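Local coordinates for receptor-like protein kinase ANXUR1 (Arabidopsis thaliana, PDB 6FIG) that acts in plant reproduction as a cell-surface receptor kinase, its tandem malectin-like ectodomain probably taking part in the perception of extracellular signals, at residues D214-G224 and S266-I274; I244-A253 and L282-Q290. One frame throughout, in Å; residues are numbered along the deposited sequence.

Interaction 1: D214-G224 and S266-I274; sequences DAPYIFSAGLG and SNLTWMFQI. With NAG (2-acetamido-2-deoxy-beta-D-glucopyranose), chain D.
Ile-218 and Trp-270 form a single antiparallel bridge, a non-hydrogen-bonded pair with CA atoms 4.4 Å apart, through which the loop 214-224 lies along the edge of the malectin-like sheet that ends in strand 268-273. The flanking bonds run from Met-271 N to Tyr-217 O and from Phe-219 N to Thr-269 O (2.8 Å). The other side of strand 268-273 pairs with strand 344-351, so the loop adds a brief backbone pairing to the outermost strand without becoming a regular strand itself.

Side chains secure both sides of this bridge. On the inner face, Trp-270 points its indole N-H almost straight at Asp-214, NE1 to OD2 2.8 Å, with the oxygen close to the indole plane and offering its anti lone pair. The same carboxylate forms a salt bridge with Arg-254 and accepts a bond from Gly-194 N, which should hold it firmly for the tryptophan. Ile-218 CG1 lies alongside the indole, while the Tyr-217 and Phe-272 rings are near parallel (25°) but slid apart, Tyr-217 CD1 meeting Phe-272 CE1 at 3.5 Å.

The outer face carries Phe-219 and Met-271. In Met-271, CG anti to the backbone N (chi1 -166°) and an extended chi2 carry SD above the Phe-219 ring in a distant Met-aromatic contact, 4.8 Å from the centroid; the bend at chi3 places CE close to Phe-219 CB. Toward the strand start, Asn-267 carries an N-linked N-acetylglucosamine on ND2. Where the loop turns away, one hydroxyl serves two backbones: Ser-220 OG accepts from Thr-269 N at 3.0 Å and donates to Gly-222 O at 2.9 Å.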
loop_
_atom_site.group_PDB
_atom_site.type_symbol
_atom_site.label_atom_id
_atom_site.label_comp_id
_atom_site.label_asym_id
_atom_site.label_seq_id
_atom_site.Cartn_x
_atom_site.Cartn_y
_atom_site.Cartn_z
ATOM N N ASP A 214 7.845 -20.149 13.700
ATOM C CA ASP A 214 9.076 -20.939 13.585
ATOM C C ASP A 214 9.012 -22.358 14.130
ATOM O O ASP A 214 9.929 -23.134 13.896
ATOM C CB ASP A 214 10.241 -20.208 14.247
ATOM C CG ASP A 214 10.119 -20.177 15.747
ATOM O OD1 ASP A 214 9.027 -19.797 16.240
ATOM O OD2 ASP A 214 11.100 -20.552 16.436
ATOM N N ALA A 215 7.951 -22.710 14.854
ATOM C CA ALA A 215 7.881 -23.993 15.564
ATOM C C ALA A 215 8.167 -25.224 14.698
ATOM O O ALA A 215 8.848 -26.142 15.155
ATOM C CB ALA A 215 6.545 -24.140 16.269
ATOM N N PRO A 216 7.686 -25.240 13.437
ATOM C CA PRO A 216 7.944 -26.405 12.589
ATOM C C PRO A 216 9.415 -26.687 12.280
ATOM O O PRO A 216 9.751 -27.822 11.902
ATOM C CB PRO A 216 7.193 -26.064 11.300
ATOM C CG PRO A 216 6.079 -25.186 11.768
ATOM C CD PRO A 216 6.714 -24.326 12.803
ATOM N N TYR A 217 10.274 -25.686 12.479
ATOM C CA TYR A 217 11.683 -25.789 12.155
ATOM C C TYR A 217 12.572 -26.109 13.357
ATOM O O TYR A 217 13.786 -26.236 13.205
ATOM C CB TYR A 217 12.118 -24.481 11.486
ATOM C CG TYR A 217 11.327 -24.253 10.222
ATOM C CD1 TYR A 217 11.666 -24.928 9.058
ATOM C CD2 TYR A 217 10.209 -23.427 10.215
ATOM C CE1 TYR A 217 10.942 -24.742 7.886
ATOM C CE2 TYR A 217 9.473 -23.243 9.043
ATOM C CZ TYR A 217 9.848 -23.904 7.894
ATOM O OH TYR A 217 9.117 -23.724 6.735
ATOM N N ILE A 218 11.979 -26.268 14.539
ATOM C CA ILE A 218 12.768 -26.545 15.747
ATOM C C ILE A 218 13.034 -28.024 15.828
ATOM O O ILE A 218 12.090 -28.831 15.806
ATOM C CB ILE A 218 12.066 -26.081 17.032
ATOM C CG1 ILE A 218 11.937 -24.566 17.017
ATOM C CG2 ILE A 218 12.842 -26.524 18.280
ATOM C CD1 ILE A 218 10.807 -24.060 17.861
ATOM N N PHE A 219 14.312 -28.375 15.953
ATOM C CA PHE A 219 14.730 -29.774 16.074
ATOM C C PHE A 219 15.426 -30.139 17.363
ATOM O O PHE A 219 15.768 -31.295 17.539
ATOM C CB PHE A 219 15.581 -30.183 14.864
ATOM C CG PHE A 219 14.752 -30.458 13.646
ATOM C CD1 PHE A 219 14.471 -31.763 13.247
ATOM C CD2 PHE A 219 14.190 -29.406 12.937
ATOM C CE1 PHE A 219 13.677 -32.005 12.131
ATOM C CE2 PHE A 219 13.387 -29.638 11.825
ATOM C CZ PHE A 219 13.135 -30.942 11.419
ATOM N N SER A 220 15.617 -29.181 18.268
ATOM C CA SER A 220 16.035 -29.524 19.624
ATOM C C SER A 220 14.833 -30.171 20.337
ATOM O O SER A 220 13.672 -29.949 19.956
ATOM C CB SER A 220 16.577 -28.304 20.377
ATOM O OG SER A 220 15.828 -27.135 20.149
ATOM N N ALA A 221 15.120 -31.007 21.327
ATOM C CA ALA A 221 14.066 -31.675 22.109
ATOM C C ALA A 221 13.223 -30.632 22.847
ATOM O O ALA A 221 11.997 -30.748 22.913
ATOM C CB ALA A 221 14.663 -32.670 23.092
ATOM N N GLY A 222 13.888 -29.612 23.379
ATOM C CA GLY A 222 13.212 -28.467 23.959
ATOM C C GLY A 222 12.848 -27.468 22.877
ATOM O O GLY A 222 13.686 -27.138 22.029
ATOM N N LEU A 223 11.591 -27.011 22.891
ATOM C CA LEU A 223 11.152 -25.882 22.065
ATOM C C LEU A 223 11.328 -24.545 22.787
ATOM O O LEU A 223 11.052 -23.485 22.225
ATOM C CB LEU A 223 9.703 -26.069 21.591
ATOM C CG LEU A 223 9.609 -26.780 20.225
ATOM C CD1 LEU A 223 9.755 -28.284 20.403
ATOM C CD2 LEU A 223 8.324 -26.434 19.478
ATOM N N GLY A 224 11.812 -24.576 24.021
ATOM C CA GLY A 224 12.074 -23.358 24.746
ATOM C C GLY A 224 10.793 -22.743 25.261
ATOM O O GLY A 224 9.800 -23.442 25.503
ATOM N N SER A 266 21.908 -27.376 26.933
ATOM C CA SER A 266 21.225 -27.584 25.655
ATOM C C SER A 266 21.355 -26.410 24.701
ATOM O O SER A 266 21.655 -25.282 25.099
ATOM C CB SER A 266 19.746 -27.885 25.909
ATOM O OG SER A 266 19.143 -26.848 26.662
ATOM N N ASN A 267 21.118 -26.704 23.421
ATOM C CA ASN A 267 21.001 -25.696 22.387
ATOM C C ASN A 267 19.534 -25.609 21.989
ATOM O O ASN A 267 18.828 -26.631 21.920
ATOM C CB ASN A 267 21.782 -26.111 21.141
ATOM C CG ASN A 267 23.248 -25.714 21.165
ATOM O OD1 ASN A 267 23.604 -24.520 21.242
ATOM N ND2 ASN A 267 24.111 -26.718 21.045
ATOM N N LEU A 268 19.084 -24.400 21.718
ATOM C CA LEU A 268 17.871 -24.190 20.939
ATOM C C LEU A 268 18.319 -24.337 19.483
ATOM O O LEU A 268 19.269 -23.683 19.065
ATOM C CB LEU A 268 17.325 -22.819 21.245
ATOM C CG LEU A 268 15.918 -22.383 20.904
ATOM C CD1 LEU A 268 14.887 -23.367 21.422
ATOM C CD2 LEU A 268 15.712 -21.002 21.526
ATOM N N THR A 269 17.674 -25.235 18.739
ATOM C CA THR A 269 18.159 -25.636 17.421
ATOM C C THR A 269 17.046 -25.575 16.375
ATOM O O THR A 269 15.997 -26.189 16.561
ATOM C CB THR A 269 18.710 -27.068 17.471
ATOM O OG1 THR A 269 19.782 -27.143 18.428
ATOM C CG2 THR A 269 19.232 -27.542 16.094
ATOM N N TRP A 270 17.314 -24.840 15.301
ATOM C CA TRP A 270 16.445 -24.809 14.109
ATOM C C TRP A 270 17.172 -25.507 12.962
ATOM O O TRP A 270 18.392 -25.395 12.839
ATOM C CB TRP A 270 16.130 -23.381 13.685
ATOM C CG TRP A 270 15.338 -22.530 14.629
ATOM C CD1 TRP A 270 13.993 -22.296 14.591
ATOM C CD2 TRP A 270 15.842 -21.774 15.748
ATOM N NE1 TRP A 270 13.626 -21.432 15.605
ATOM C CE2 TRP A 270 14.740 -21.098 16.328
ATOM C CE3 TRP A 270 17.113 -21.598 16.308
ATOM C CZ2 TRP A 270 14.873 -20.261 17.423
ATOM C CZ3 TRP A 270 17.242 -20.753 17.383
ATOM C CH2 TRP A 270 16.129 -20.103 17.942
ATOM N N MET A 271 16.429 -26.219 12.119
ATOM C CA MET A 271 17.010 -26.864 10.945
ATOM C C MET A 271 16.160 -26.580 9.706
ATOM O O MET A 271 14.933 -26.612 9.773
ATOM C CB MET A 271 17.128 -28.367 11.155
ATOM C CG MET A 271 18.031 -29.064 10.136
ATOM S SD MET A 271 18.251 -30.837 10.426
ATOM C CE MET A 271 18.627 -30.829 12.181
ATOM N N PHE A 272 16.857 -26.358 8.589
ATOM C CA PHE A 272 16.250 -25.956 7.320
ATOM C C PHE A 272 16.817 -26.775 6.172
ATOM O O PHE A 272 18.035 -26.975 6.100
ATOM C CB PHE A 272 16.548 -24.491 7.067
ATOM C CG PHE A 272 16.031 -23.607 8.137
ATOM C CD1 PHE A 272 14.697 -23.232 8.145
ATOM C CD2 PHE A 272 16.861 -23.224 9.194
ATOM C CE1 PHE A 272 14.195 -22.440 9.159
ATOM C CE2 PHE A 272 16.364 -22.440 10.222
ATOM C CZ PHE A 272 15.026 -22.050 10.203
ATOM N N GLN A 273 15.922 -27.249 5.297
ATOM C CA GLN A 273 16.305 -27.917 4.069
ATOM C C GLN A 273 16.553 -26.866 2.989
ATOM O O GLN A 273 15.685 -26.051 2.708
ATOM C CB GLN A 273 15.196 -28.881 3.632
ATOM C CG GLN A 273 14.912 -29.979 4.646
ATOM C CD GLN A 273 16.095 -30.906 4.878
ATOM O OE1 GLN A 273 16.837 -31.235 3.945
ATOM N NE2 GLN A 273 16.264 -31.351 6.121
ATOM N N ILE A 274 17.751 -26.880 2.417
ATOM C CA ILE A 274 18.142 -25.918 1.373
ATOM C C ILE A 274 18.832 -26.644 0.196
ATOM O O ILE A 274 18.828 -27.871 0.134
ATOM C CB ILE A 274 18.987 -24.770 1.973
ATOM C CG1 ILE A 274 20.139 -25.282 2.851
ATOM C CG2 ILE A 274 18.105 -23.821 2.805
ATOM C CD1 ILE A 274 21.201 -26.096 2.159
HETATM C C1 NAG D . 25.534 -26.539 20.962
HETATM C C2 NAG D . 26.321 -27.479 21.851
HETATM C C3 NAG D . 27.804 -27.461 21.496
HETATM C C4 NAG D . 28.035 -27.575 19.998
HETATM C C5 NAG D . 27.226 -26.503 19.282
HETATM C C6 NAG D . 27.414 -26.434 17.770
HETATM C C7 NAG D . 25.398 -27.689 24.125
HETATM C C8 NAG D . 25.299 -27.013 25.469
HETATM N N2 NAG D . 26.105 -27.012 23.216
HETATM O O3 NAG D . 28.449 -28.548 22.157
HETATM O O4 NAG D . 29.420 -27.356 19.714
HETATM O O5 NAG D . 25.864 -26.770 19.590
HETATM O O6 NAG D . 26.837 -27.575 17.128
HETATM O O7 NAG D . 24.870 -28.775 23.902
HETATM O O HOH W 1 16.172 -26.466 23.529
#

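Interaction 2: I244-A253 and L282-Q290; sequences IAPADIYKTA and LRLHFCEFQ. With CA (calcium ion), chain H.
Segment 244-253 supplies part of a calcium site of the malectin-like fold, and its short helix lays Tyr-250 onto strand 278-287. Ile-249 O, Thr-252 O and Thr-252 OG1 all bind the ion, the last at 2.4 Å, and Asn-192, Val-193 and Asn-365 complete the site. Thr-252 therefore chelates through backbone and side chain together: chi1 of 56° sets OG1 between the backbone N and the carbonyl carbon, on the side of the metal.

From the helix, Tyr-250 reaches along the strand. Its CB rests on Cys-287 CB at 3.6 Å, its CE1 on His-285 CB, and its hydroxyl ends near the plane of the imidazole, where OH and His-285 ND1 share a hydrogen bond of 2.8 Å. The two ring planes are inclined at 60°. Since NE2 of the same histidine is bonded to Glu-368, both ring nitrogens are engaged and the imidazole's rotation is fixed. Ile-249 CG2 sits over the centre of one face of the tyrosine ring.

Ile-244 packs beside the histidine, CG2 meeting the imidazole edge at CE1 (3.6 Å), with Ala-245 CB close to the same carbon. The CD1 of Ile-244 also touches NH1 of Arg-283, whose NE makes a salt bridge to Asp-331; a water accepts from NH1 and donates to Ile-244 O.

Phe-289 closes the contact beyond the strand. Lys-251 O lies over one face of its ring, Ala-253 N approaches the rim in plane, and Ala-253 CB packs on CE1; at another point of that edge, Phe-289 CD1 comes within 3.2 Å of Tyr-250 O.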
loop_
_atom_site.group_PDB
_atom_site.type_symbol
_atom_site.label_atom_id
_atom_site.label_comp_id
_atom_site.label_asym_id
_atom_site.label_seq_id
_atom_site.Cartn_x
_atom_site.Cartn_y
_atom_site.Cartn_z
ATOM N N ILE A 244 12.695 -3.183 7.186
ATOM C CA ILE A 244 13.445 -4.384 7.508
ATOM C C ILE A 244 12.517 -5.494 7.998
ATOM O O ILE A 244 12.606 -6.624 7.549
ATOM C CB ILE A 244 14.577 -4.092 8.524
ATOM C CG1 ILE A 244 15.725 -3.325 7.831
ATOM C CG2 ILE A 244 15.068 -5.340 9.198
ATOM C CD1 ILE A 244 16.559 -4.148 6.853
ATOM N N ALA A 245 11.607 -5.149 8.903
ATOM C CA ALA A 245 10.651 -6.138 9.437
ATOM C C ALA A 245 9.601 -5.384 10.240
ATOM O O ALA A 245 9.909 -4.356 10.839
ATOM C CB ALA A 245 11.349 -7.141 10.330
ATOM N N PRO A 246 8.366 -5.890 10.256
ATOM C CA PRO A 246 7.315 -5.222 10.989
ATOM C C PRO A 246 7.450 -5.339 12.498
ATOM O O PRO A 246 8.119 -6.249 13.032
ATOM C CB PRO A 246 6.040 -5.933 10.505
ATOM C CG PRO A 246 6.499 -7.271 10.106
ATOM C CD PRO A 246 7.878 -7.085 9.558
ATOM N N ALA A 247 6.820 -4.405 13.190
ATOM C CA ALA A 247 6.983 -4.298 14.646
ATOM C C ALA A 247 6.624 -5.582 15.374
ATOM O O ALA A 247 7.273 -5.942 16.367
ATOM C CB ALA A 247 6.172 -3.150 15.201
ATOM N N ASP A 248 5.619 -6.294 14.873
ATOM C CA ASP A 248 5.187 -7.523 15.525
ATOM C C ASP A 248 6.246 -8.615 15.577
ATOM O O ASP A 248 6.215 -9.419 16.520
ATOM C CB ASP A 248 3.860 -8.037 14.952
ATOM C CG ASP A 248 2.629 -7.335 15.582
ATOM O OD1 ASP A 248 2.730 -6.608 16.603
ATOM O OD2 ASP A 248 1.519 -7.510 15.067
ATOM N N ILE A 249 7.195 -8.643 14.633
ATOM C CA ILE A 249 8.313 -9.579 14.714
ATOM C C ILE A 249 9.074 -9.359 16.022
ATOM O O ILE A 249 9.392 -10.325 16.748
ATOM C CB ILE A 249 9.298 -9.384 13.525
ATOM C CG1 ILE A 249 8.627 -9.844 12.226
ATOM C CG2 ILE A 249 10.651 -10.054 13.762
ATOM C CD1 ILE A 249 8.332 -11.320 12.160
ATOM N N TYR A 250 9.348 -8.097 16.313
ATOM C CA TYR A 250 10.183 -7.718 17.455
ATOM C C TYR A 250 9.460 -7.833 18.792
ATOM O O TYR A 250 10.121 -7.902 19.830
ATOM C CB TYR A 250 10.756 -6.320 17.211
ATOM C CG TYR A 250 11.618 -6.276 15.979
ATOM C CD1 TYR A 250 12.803 -6.991 15.912
ATOM C CD2 TYR A 250 11.225 -5.571 14.850
ATOM C CE1 TYR A 250 13.593 -6.968 14.787
ATOM C CE2 TYR A 250 12.019 -5.535 13.713
ATOM C CZ TYR A 250 13.177 -6.267 13.666
ATOM O OH TYR A 250 13.975 -6.248 12.551
ATOM N N LYS A 251 8.126 -7.906 18.777
ATOM C CA LYS A 251 7.344 -8.027 20.022
ATOM C C LYS A 251 7.160 -9.462 20.531
ATOM O O LYS A 251 6.525 -9.677 21.581
ATOM C CB LYS A 251 5.967 -7.359 19.859
ATOM C CG LYS A 251 6.070 -5.864 19.660
ATOM C CD LYS A 251 4.715 -5.219 19.366
ATOM C CE LYS A 251 4.902 -3.752 19.003
ATOM N NZ LYS A 251 3.629 -3.061 18.610
ATOM N N THR A 252 7.676 -10.447 19.797
ATOM C CA THR A 252 7.688 -11.819 20.262
ATOM C C THR A 252 9.062 -12.426 20.060
ATOM O O THR A 252 9.789 -12.063 19.141
ATOM C CB THR A 252 6.667 -12.706 19.545
ATOM O OG1 THR A 252 6.911 -12.642 18.140
ATOM C CG2 THR A 252 5.227 -12.266 19.872
ATOM N N ALA A 253 9.378 -13.413 20.889
ATOM C CA ALA A 253 10.645 -14.123 20.779
ATOM C C ALA A 253 10.515 -15.551 21.281
ATOM O O ALA A 253 9.584 -15.898 22.024
ATOM C CB ALA A 253 11.734 -13.381 21.566
ATOM N N LEU A 282 21.904 -15.745 6.658
ATOM C CA LEU A 282 20.920 -15.828 7.726
ATOM C C LEU A 282 20.863 -14.461 8.372
ATOM O O LEU A 282 21.880 -13.939 8.840
ATOM C CB LEU A 282 21.297 -16.859 8.787
ATOM C CG LEU A 282 21.156 -18.325 8.411
ATOM C CD1 LEU A 282 22.255 -18.750 7.439
ATOM C CD2 LEU A 282 21.192 -19.170 9.672
ATOM N N ARG A 283 19.672 -13.890 8.361
ATOM C CA ARG A 283 19.375 -12.622 9.010
ATOM C C ARG A 283 18.642 -12.902 10.304
ATOM O O ARG A 283 17.516 -13.378 10.287
ATOM C CB ARG A 283 18.505 -11.742 8.102
ATOM C CG ARG A 283 18.188 -10.421 8.767
ATOM C CD ARG A 283 17.642 -9.412 7.786
ATOM N NE ARG A 283 18.739 -8.926 6.988
ATOM C CZ ARG A 283 18.655 -7.977 6.075
ATOM N NH1 ARG A 283 17.477 -7.389 5.805
ATOM N NH2 ARG A 283 19.761 -7.583 5.464
ATOM N N LEU A 284 19.311 -12.632 11.438
ATOM C CA LEU A 284 18.728 -12.868 12.746
ATOM C C LEU A 284 18.223 -11.553 13.275
ATOM O O LEU A 284 18.967 -10.586 13.322
ATOM C CB LEU A 284 19.776 -13.458 13.704
ATOM C CG LEU A 284 20.011 -14.967 13.568
ATOM C CD1 LEU A 284 20.539 -15.395 12.222
ATOM C CD2 LEU A 284 20.990 -15.402 14.645
ATOM N N HIS A 285 16.949 -11.529 13.636
ATOM C CA HIS A 285 16.290 -10.338 14.141
ATOM C C HIS A 285 16.190 -10.422 15.667
ATOM O O HIS A 285 15.733 -11.442 16.202
ATOM C CB HIS A 285 14.876 -10.233 13.563
ATOM C CG HIS A 285 14.836 -9.976 12.094
ATOM N ND1 HIS A 285 14.792 -8.705 11.564
ATOM C CD2 HIS A 285 14.837 -10.827 11.049
ATOM C CE1 HIS A 285 14.754 -8.793 10.247
ATOM N NE2 HIS A 285 14.769 -10.065 9.908
ATOM N N PHE A 286 16.572 -9.333 16.328
ATOM C CA PHE A 286 16.567 -9.286 17.799
ATOM C C PHE A 286 15.903 -8.035 18.320
ATOM O O PHE A 286 16.025 -6.976 17.725
ATOM C CB PHE A 286 17.983 -9.305 18.358
ATOM C CG PHE A 286 18.788 -10.505 17.990
ATOM C CD1 PHE A 286 18.658 -11.706 18.693
ATOM C CD2 PHE A 286 19.779 -10.416 17.001
ATOM C CE1 PHE A 286 19.461 -12.792 18.386
ATOM C CE2 PHE A 286 20.568 -11.503 16.696
ATOM C CZ PHE A 286 20.426 -12.691 17.393
ATOM N N CYS A 287 15.261 -8.136 19.483
ATOM C CA CYS A 287 14.788 -6.970 20.199
ATOM C C CYS A 287 14.557 -7.443 21.626
ATOM O O CYS A 287 13.799 -8.392 21.852
ATOM C CB CYS A 287 13.497 -6.403 19.607
ATOM S SG CYS A 287 12.871 -4.928 20.459
ATOM N N GLU A 288 15.226 -6.796 22.560
ATOM C CA GLU A 288 15.090 -7.150 23.963
ATOM C C GLU A 288 13.912 -6.391 24.531
ATOM O O GLU A 288 13.948 -5.170 24.598
ATOM C CB GLU A 288 16.357 -6.801 24.753
ATOM C CG GLU A 288 16.290 -7.133 26.256
ATOM C CD GLU A 288 16.006 -8.587 26.480
ATOM O OE1 GLU A 288 16.875 -9.403 26.119
ATOM O OE2 GLU A 288 14.911 -8.924 26.987
ATOM N N PHE A 289 12.866 -7.102 24.931
ATOM C CA PHE A 289 11.685 -6.451 25.507
ATOM C C PHE A 289 11.387 -6.826 26.963
ATOM O O PHE A 289 10.394 -6.366 27.527
ATOM C CB PHE A 289 10.449 -6.630 24.608
ATOM C CG PHE A 289 10.106 -8.056 24.293
ATOM C CD1 PHE A 289 10.299 -8.563 23.007
ATOM C CD2 PHE A 289 9.553 -8.895 25.263
ATOM C CE1 PHE A 289 9.981 -9.872 22.701
ATOM C CE2 PHE A 289 9.242 -10.210 24.964
ATOM C CZ PHE A 289 9.443 -10.697 23.676
ATOM N N GLN A 290 12.260 -7.610 27.587
ATOM C CA GLN A 290 12.106 -7.937 29.019
ATOM C C GLN A 290 13.189 -7.332 29.888
ATOM O O GLN A 290 12.900 -6.688 30.898
ATOM C CB GLN A 290 12.067 -9.441 29.191
ATOM C CG GLN A 290 10.843 -10.049 28.537
ATOM C CD GLN A 290 10.614 -11.475 28.966
ATOM O OE1 GLN A 290 11.508 -12.319 28.851
ATOM N NE2 GLN A 290 9.407 -11.762 29.439
HETATM CA CA CA H . 9.037 -12.758 16.960
HETATM O O HOH W 2 14.749 -7.966 6.428
#

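How the interactions relate
Interactions 1 and 2 alternate along the chain: the loop 214-224 comes first, then 244-253, then 266-274, and finally 282-290. Strands 268-273 and 278-287 follow each other directly, yet belong to different sheets, so each chain-distant partner is brought back onto one of two successive strands. The contact centres lie 18 Å apart and the nearest atoms about 6 Å, without touching. Strand 252-255 links them: it begins in interaction 2 and continues to Arg-254, the salt-bridge partner of Asp-214 in interaction 1. Side chains of strand 363-372 meet both contacts, so the glycan-bearing edge and the calcium-bound segment are joined through shared strands of one malectin-like domain.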